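Autoinducer 2-binding protein LsrB (Clostridium saccharobutylicum DSM 13864, PDB 6DSP) binds the quorum-sensing signal autoinducer-2 as a receptor of the periplasmic solute-binding protein type. Local coordinates at residues S69-A74 with D94-A99; I82-V87 with S111-S116. All coordinates share one frame; numbering follows the deposited sequence.

Contact 1. Residues S69-A74 with D94-A99; sequences SVINKA and DALKAA
Ile71 and Ala95 give up the most surface here, and they meet through a branch methyl: CG2 of Ile71 lies 4.0 Å from Ala95 CB and 3.8 Å from Ala95 O. The torsion of Ile71 accounts for this division of labour, since chi1 of -67° sets CG2 anti to the backbone N and swings CG1 beside that nitrogen. The longer branch then carries CD1 to Leu96, where CD1 stands 3.9 Å from Leu96 CD2 and the two side chains cross at about a right angle. Ala99, one turn beyond Ala95, adds a looser touch, its CB 4.4 Å from Ile71 CG2. Asn72 flanks the apolar patch, its OD1 resting 3.9 Å from Ala95 CB. Water 1 donates to Asn72 OD1 at 2.8 Å and to Ala95 O at 2.9 Å, so this water bridges the two segments, between which there is no direct hydrogen bond. The segment axes approach to 9.5 Å at an angle of 11°, and the small CB groups of Ala95 and Ala99 face Ile71, consistent with that separation. Ile71 also packs on Ile27, and Leu96 on Val106, which places the pair over the parallel part of the mixed sheet, on strands 23-27 and 105-109. Such nearly parallel neighbouring helices, joined through strand 81-84, are characteristic of the Rossmann-like alpha/beta lobe of periplasmic binding proteins.

Contact 2. Residues I82-V87 with S111-S116; sequences ICLSSV and SDVDPS
Ser86 and Ser111 meet round water 2, which joins the two segments: the water donates to Ser86 O at 3.0 Å and to Asp112 O at 2.9 Å, and accepts from Ser111 OG at 2.9 Å. Three groups therefore hold this water, and both segments contribute to its site. Beside it the backbone N of Ser86 bonds directly to Ser111 O at 3.0 Å. The N-H points almost straight at the oxygen, 176° at the hydrogen, while the donor stands 25° out of the carbonyl plane. Ser111 OG also bonds to Asp167 N, a residue of the autoinducer-2 pocket. Ser85 OG accepts only a weak, bent bond from Ser111 N at 3.4 Å; its stronger partner is Asp110, another pocket residue, and the Ser85 side chain is about 5 Å from the bound ligand. The apolar part is tight. Val113 CG1 presses against Ser86 CB at 3.5 Å, closer than usual for two carbons, and Leu84 CD2 reaches the same methyl at 4.3 Å. With chi1 at -58°, Val113 turns CG1 beside its backbone N, where these two residues meet it. Beyond the contact, Asp114 OD1 accepts from Ser116 N to form an Asx turn, and Asp112 is held by a hydrogen bond between OD1 and Thr108 OG1 and a salt bridge from OD2 to Arg118. Segment 82-87 runs from the end of strand 81-84 into the loop after it, and 111-116 is loop following the adjacent parallel strand 105-109; Val92 and Leu96 of helix 89-101 pack on Val113, Gln67 of helix 64-76 bonds to Ser85 O, and Asp167, at the start of helix 166-182, meets Ser111.

Contacts 1 and 2 lie with centres about 12 Å apart in the same lobe, and their segments alternate along the chain: 69-74, 82-87, 94-99, 111-116. Helix 64-76, strand 81-84 and helix 89-101 follow one another, so contact 1 pairs the helices before and after the strand that supplies part of contact 2. The two touch directly in a shared apolar layer: Ile71 CG2 is 3.9 Å from Ile82 CD1, and Leu96 CD1 is 3.9 Å from Leu84 CD2. Contact 1, between two helices, has its centre about 22 Å from that of the chain; contact 2, at about 12 Å, lies beside the autoinducer-2 pocket.

Contact 1. Residues S69-A74 with D94-A99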
loop_
_atom_site.group_PDB
_atom_site.type_symbol
_atom_site.label_atom_id
_atom_site.label_comp_id
_atom_site.label_asym_id
_atom_site.label_seq_id
_atom_site.Cartn_x
_atom_site.Cartn_y
_atom_site.Cartn_z
ATOM N N SER A 69 8.656 16.103 -9.917
ATOM C CA SER A 69 10.048 16.440 -10.208
ATOM C C SER A 69 10.841 15.182 -10.520
ATOM O O SER A 69 11.685 15.186 -11.430
ATOM C CB SER A 69 10.716 17.135 -9.025
ATOM O OG SER A 69 12.106 17.351 -9.349
ATOM N N VAL A 70 10.604 14.097 -9.774
ATOM C CA VAL A 70 11.320 12.851 -10.033
ATOM C C VAL A 70 10.972 12.308 -11.417
ATOM O O VAL A 70 11.859 11.875 -12.175
ATOM C CB VAL A 70 11.010 11.808 -8.937
ATOM C CG1 VAL A 70 11.579 10.452 -9.295
ATOM C CG2 VAL A 70 11.521 12.266 -7.565
ATOM N N ILE A 71 9.678 12.308 -11.764
ATOM C CA ILE A 71 9.245 11.858 -13.092
ATOM C C ILE A 71 9.914 12.694 -14.182
ATOM O O ILE A 71 10.483 12.146 -15.130
ATOM C CB ILE A 71 7.709 11.957 -13.206
ATOM C CG1 ILE A 71 7.047 10.938 -12.260
ATOM C CG2 ILE A 71 7.260 11.760 -14.662
ATOM C CD1 ILE A 71 5.601 11.301 -11.951
ATOM N N ASN A 72 9.814 14.032 -14.081
ATOM C CA ASN A 72 10.387 14.902 -15.113
ATOM C C ASN A 72 11.874 14.658 -15.280
ATOM O O ASN A 72 12.367 14.611 -16.418
ATOM C CB ASN A 72 10.173 16.361 -14.738
ATOM C CG ASN A 72 8.717 16.814 -14.835
ATOM O OD1 ASN A 72 7.834 16.145 -15.430
ATOM N ND2 ASN A 72 8.476 17.984 -14.257
ATOM N N LYS A 73 12.613 14.540 -14.169
ATOM C CA LYS A 73 14.060 14.356 -14.281
ATOM C C LYS A 73 14.378 13.017 -14.947
ATOM O O LYS A 73 15.288 12.925 -15.773
ATOM C CB LYS A 73 14.713 14.450 -12.908
ATOM C CG LYS A 73 16.208 14.214 -12.926
ATOM C CD LYS A 73 16.837 14.454 -11.556
ATOM C CE LYS A 73 18.342 14.239 -11.610
ATOM N NZ LYS A 73 19.024 14.844 -10.439
ATOM N N ALA A 74 13.627 11.965 -14.612
ATOM C CA ALA A 74 13.867 10.660 -15.222
ATOM C C ALA A 74 13.579 10.699 -16.712
ATOM O O ALA A 74 14.337 10.137 -17.517
ATOM C CB ALA A 74 13.005 9.606 -14.526
ATOM N N ASP A 94 -0.460 15.103 -15.319
ATOM C CA ASP A 94 0.183 15.840 -16.409
ATOM C C ASP A 94 1.617 15.369 -16.634
ATOM O O ASP A 94 2.055 15.207 -17.787
ATOM C CB ASP A 94 0.186 17.340 -16.131
ATOM C CG ASP A 94 -1.197 17.955 -16.149
ATOM O OD1 ASP A 94 -2.191 17.329 -16.549
ATOM O OD2 ASP A 94 -1.288 19.124 -15.748
ATOM N N ALA A 95 2.365 15.110 -15.563
ATOM C CA ALA A 95 3.738 14.663 -15.745
ATOM C C ALA A 95 3.778 13.299 -16.431
ATOM O O ALA A 95 4.693 13.021 -17.216
ATOM C CB ALA A 95 4.425 14.589 -14.386
ATOM N N LEU A 96 2.813 12.414 -16.125
ATOM C CA LEU A 96 2.807 11.094 -16.749
ATOM C C LEU A 96 2.361 11.169 -18.193
ATOM O O LEU A 96 2.850 10.393 -19.024
ATOM C CB LEU A 96 1.911 10.142 -15.945
ATOM C CG LEU A 96 2.492 9.778 -14.551
ATOM C CD1 LEU A 96 1.505 8.882 -13.802
ATOM C CD2 LEU A 96 3.859 9.099 -14.636
ATOM N N LYS A 97 1.459 12.088 -18.527
ATOM C CA LYS A 97 1.130 12.285 -19.940
ATOM C C LYS A 97 2.354 12.768 -20.701
ATOM O O LYS A 97 2.631 12.312 -21.817
ATOM C CB LYS A 97 -0.026 13.274 -20.073
ATOM C CG LYS A 97 -1.374 12.729 -19.609
ATOM C CD LYS A 97 -2.367 13.887 -19.543
ATOM C CE LYS A 97 -3.775 13.548 -19.973
ATOM N NZ LYS A 97 -4.387 14.817 -20.496
ATOM N N ALA A 98 3.101 13.697 -20.095
ATOM C CA ALA A 98 4.298 14.186 -20.781
ATOM C C ALA A 98 5.332 13.074 -20.911
ATOM O O ALA A 98 6.024 12.973 -21.934
ATOM C CB ALA A 98 4.861 15.370 -20.016
ATOM N N ALA A 99 5.448 12.218 -19.903
ATOM C CA ALA A 99 6.388 11.103 -19.994
ATOM C C ALA A 99 6.038 10.207 -21.175
ATOM O O ALA A 99 6.912 9.836 -21.976
ATOM C CB ALA A 99 6.429 10.317 -18.683
HETATM O O HOH W 1 7.385 14.202 -17.361
#

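Contact 2. Residues I82-V87 with S111-S116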
loop_
_atom_site.group_PDB
_atom_site.type_symbol
_atom_site.label_atom_id
_atom_site.label_comp_id
_atom_site.label_asym_id
_atom_site.label_seq_id
_atom_site.Cartn_x
_atom_site.Cartn_y
_atom_site.Cartn_z
ATOM N N ILE A 82 8.857 3.998 -16.459
ATOM C CA ILE A 82 8.628 4.389 -15.076
ATOM C C ILE A 82 7.665 3.378 -14.478
ATOM O O ILE A 82 6.693 2.983 -15.130
ATOM C CB ILE A 82 8.019 5.801 -15.013
ATOM C CG1 ILE A 82 9.075 6.858 -15.394
ATOM C CG2 ILE A 82 7.398 6.082 -13.654
ATOM C CD1 ILE A 82 8.488 8.242 -15.656
ATOM N N CYS A 83 7.924 2.986 -13.245
ATOM C CA CYS A 83 6.956 2.230 -12.453
ATOM C C CYS A 83 6.793 2.981 -11.140
ATOM O O CYS A 83 7.718 3.004 -10.318
ATOM C CB CYS A 83 7.410 0.786 -12.232
ATOM S SG CYS A 83 6.127 -0.152 -11.333
ATOM N N LEU A 84 5.626 3.598 -10.965
ATOM C CA LEU A 84 5.349 4.597 -9.928
ATOM C C LEU A 84 4.289 4.123 -8.947
ATOM O O LEU A 84 3.247 3.605 -9.367
ATOM C CB LEU A 84 4.804 5.888 -10.599
ATOM C CG LEU A 84 4.194 6.977 -9.719
ATOM C CD1 LEU A 84 5.272 7.647 -8.899
ATOM C CD2 LEU A 84 3.442 7.979 -10.556
ATOM N N SER A 85 4.511 4.388 -7.665
ATOM C CA SER A 85 3.444 4.342 -6.659
ATOM C C SER A 85 3.112 5.785 -6.283
ATOM O O SER A 85 3.982 6.527 -5.797
ATOM C CB SER A 85 3.868 3.567 -5.416
ATOM O OG SER A 85 2.801 3.653 -4.475
ATOM N N SER A 86 1.884 6.186 -6.569
ATOM C CA SER A 86 1.487 7.588 -6.511
ATOM C C SER A 86 0.956 8.005 -5.140
ATOM O O SER A 86 0.112 7.304 -4.560
ATOM C CB SER A 86 0.412 7.790 -7.581
ATOM O OG SER A 86 -0.222 9.023 -7.467
ATOM N N VAL A 87 1.424 9.166 -4.648
ATOM C CA VAL A 87 0.862 9.741 -3.423
ATOM C C VAL A 87 -0.448 10.482 -3.678
ATOM O O VAL A 87 -1.224 10.678 -2.738
ATOM C CB VAL A 87 1.851 10.649 -2.687
ATOM C CG1 VAL A 87 3.127 9.942 -2.338
ATOM C CG2 VAL A 87 2.142 11.861 -3.468
ATOM N N SER A 111 -0.021 2.055 -5.419
ATOM C CA SER A 111 -1.103 3.037 -5.458
ATOM C C SER A 111 -1.215 3.616 -6.863
ATOM O O SER A 111 -0.259 4.226 -7.376
ATOM C CB SER A 111 -0.890 4.154 -4.434
ATOM O OG SER A 111 -2.067 4.951 -4.455
ATOM N N ASP A 112 -2.372 3.418 -7.474
ATOM C CA ASP A 112 -2.574 3.651 -8.893
ATOM C C ASP A 112 -2.803 5.137 -9.196
ATOM O O ASP A 112 -2.916 5.986 -8.292
ATOM C CB ASP A 112 -3.800 2.845 -9.352
ATOM C CG ASP A 112 -3.721 2.392 -10.811
ATOM O OD1 ASP A 112 -2.800 2.785 -11.582
ATOM O OD2 ASP A 112 -4.618 1.622 -11.190
ATOM N N VAL A 113 -2.812 5.435 -10.498
ATOM C CA VAL A 113 -3.187 6.754 -11.002
ATOM C C VAL A 113 -4.396 6.593 -11.926
ATOM O O VAL A 113 -4.930 5.484 -12.073
ATOM C CB VAL A 113 -2.010 7.433 -11.744
ATOM C CG1 VAL A 113 -0.839 7.562 -10.817
ATOM C CG2 VAL A 113 -1.631 6.610 -12.984
ATOM N N ASP A 114 -4.812 7.662 -12.615
ATOM C CA ASP A 114 -5.887 7.545 -13.585
ATOM C C ASP A 114 -5.471 6.494 -14.610
ATOM O O ASP A 114 -4.379 6.611 -15.186
ATOM C CB ASP A 114 -6.074 8.906 -14.263
ATOM C CG ASP A 114 -7.222 8.955 -15.257
ATOM O OD1 ASP A 114 -7.572 7.922 -15.817
ATOM O OD2 ASP A 114 -7.722 10.079 -15.487
ATOM N N PRO A 115 -6.271 5.448 -14.848
ATOM C CA PRO A 115 -5.815 4.368 -15.742
ATOM C C PRO A 115 -5.597 4.826 -17.179
ATOM O O PRO A 115 -5.017 4.068 -17.973
ATOM C CB PRO A 115 -6.939 3.322 -15.630
ATOM C CG PRO A 115 -7.503 3.589 -14.226
ATOM C CD PRO A 115 -7.531 5.088 -14.161
ATOM N N SER A 116 -6.067 6.020 -17.557
ATOM C CA SER A 116 -5.825 6.544 -18.897
ATOM C C SER A 116 -4.389 7.030 -19.089
ATOM O O SER A 116 -3.981 7.281 -20.242
ATOM C CB SER A 116 -6.816 7.669 -19.203
ATOM O OG SER A 116 -6.498 8.823 -18.420
HETATM O O HOH W 2 -2.605 7.411 -5.813
#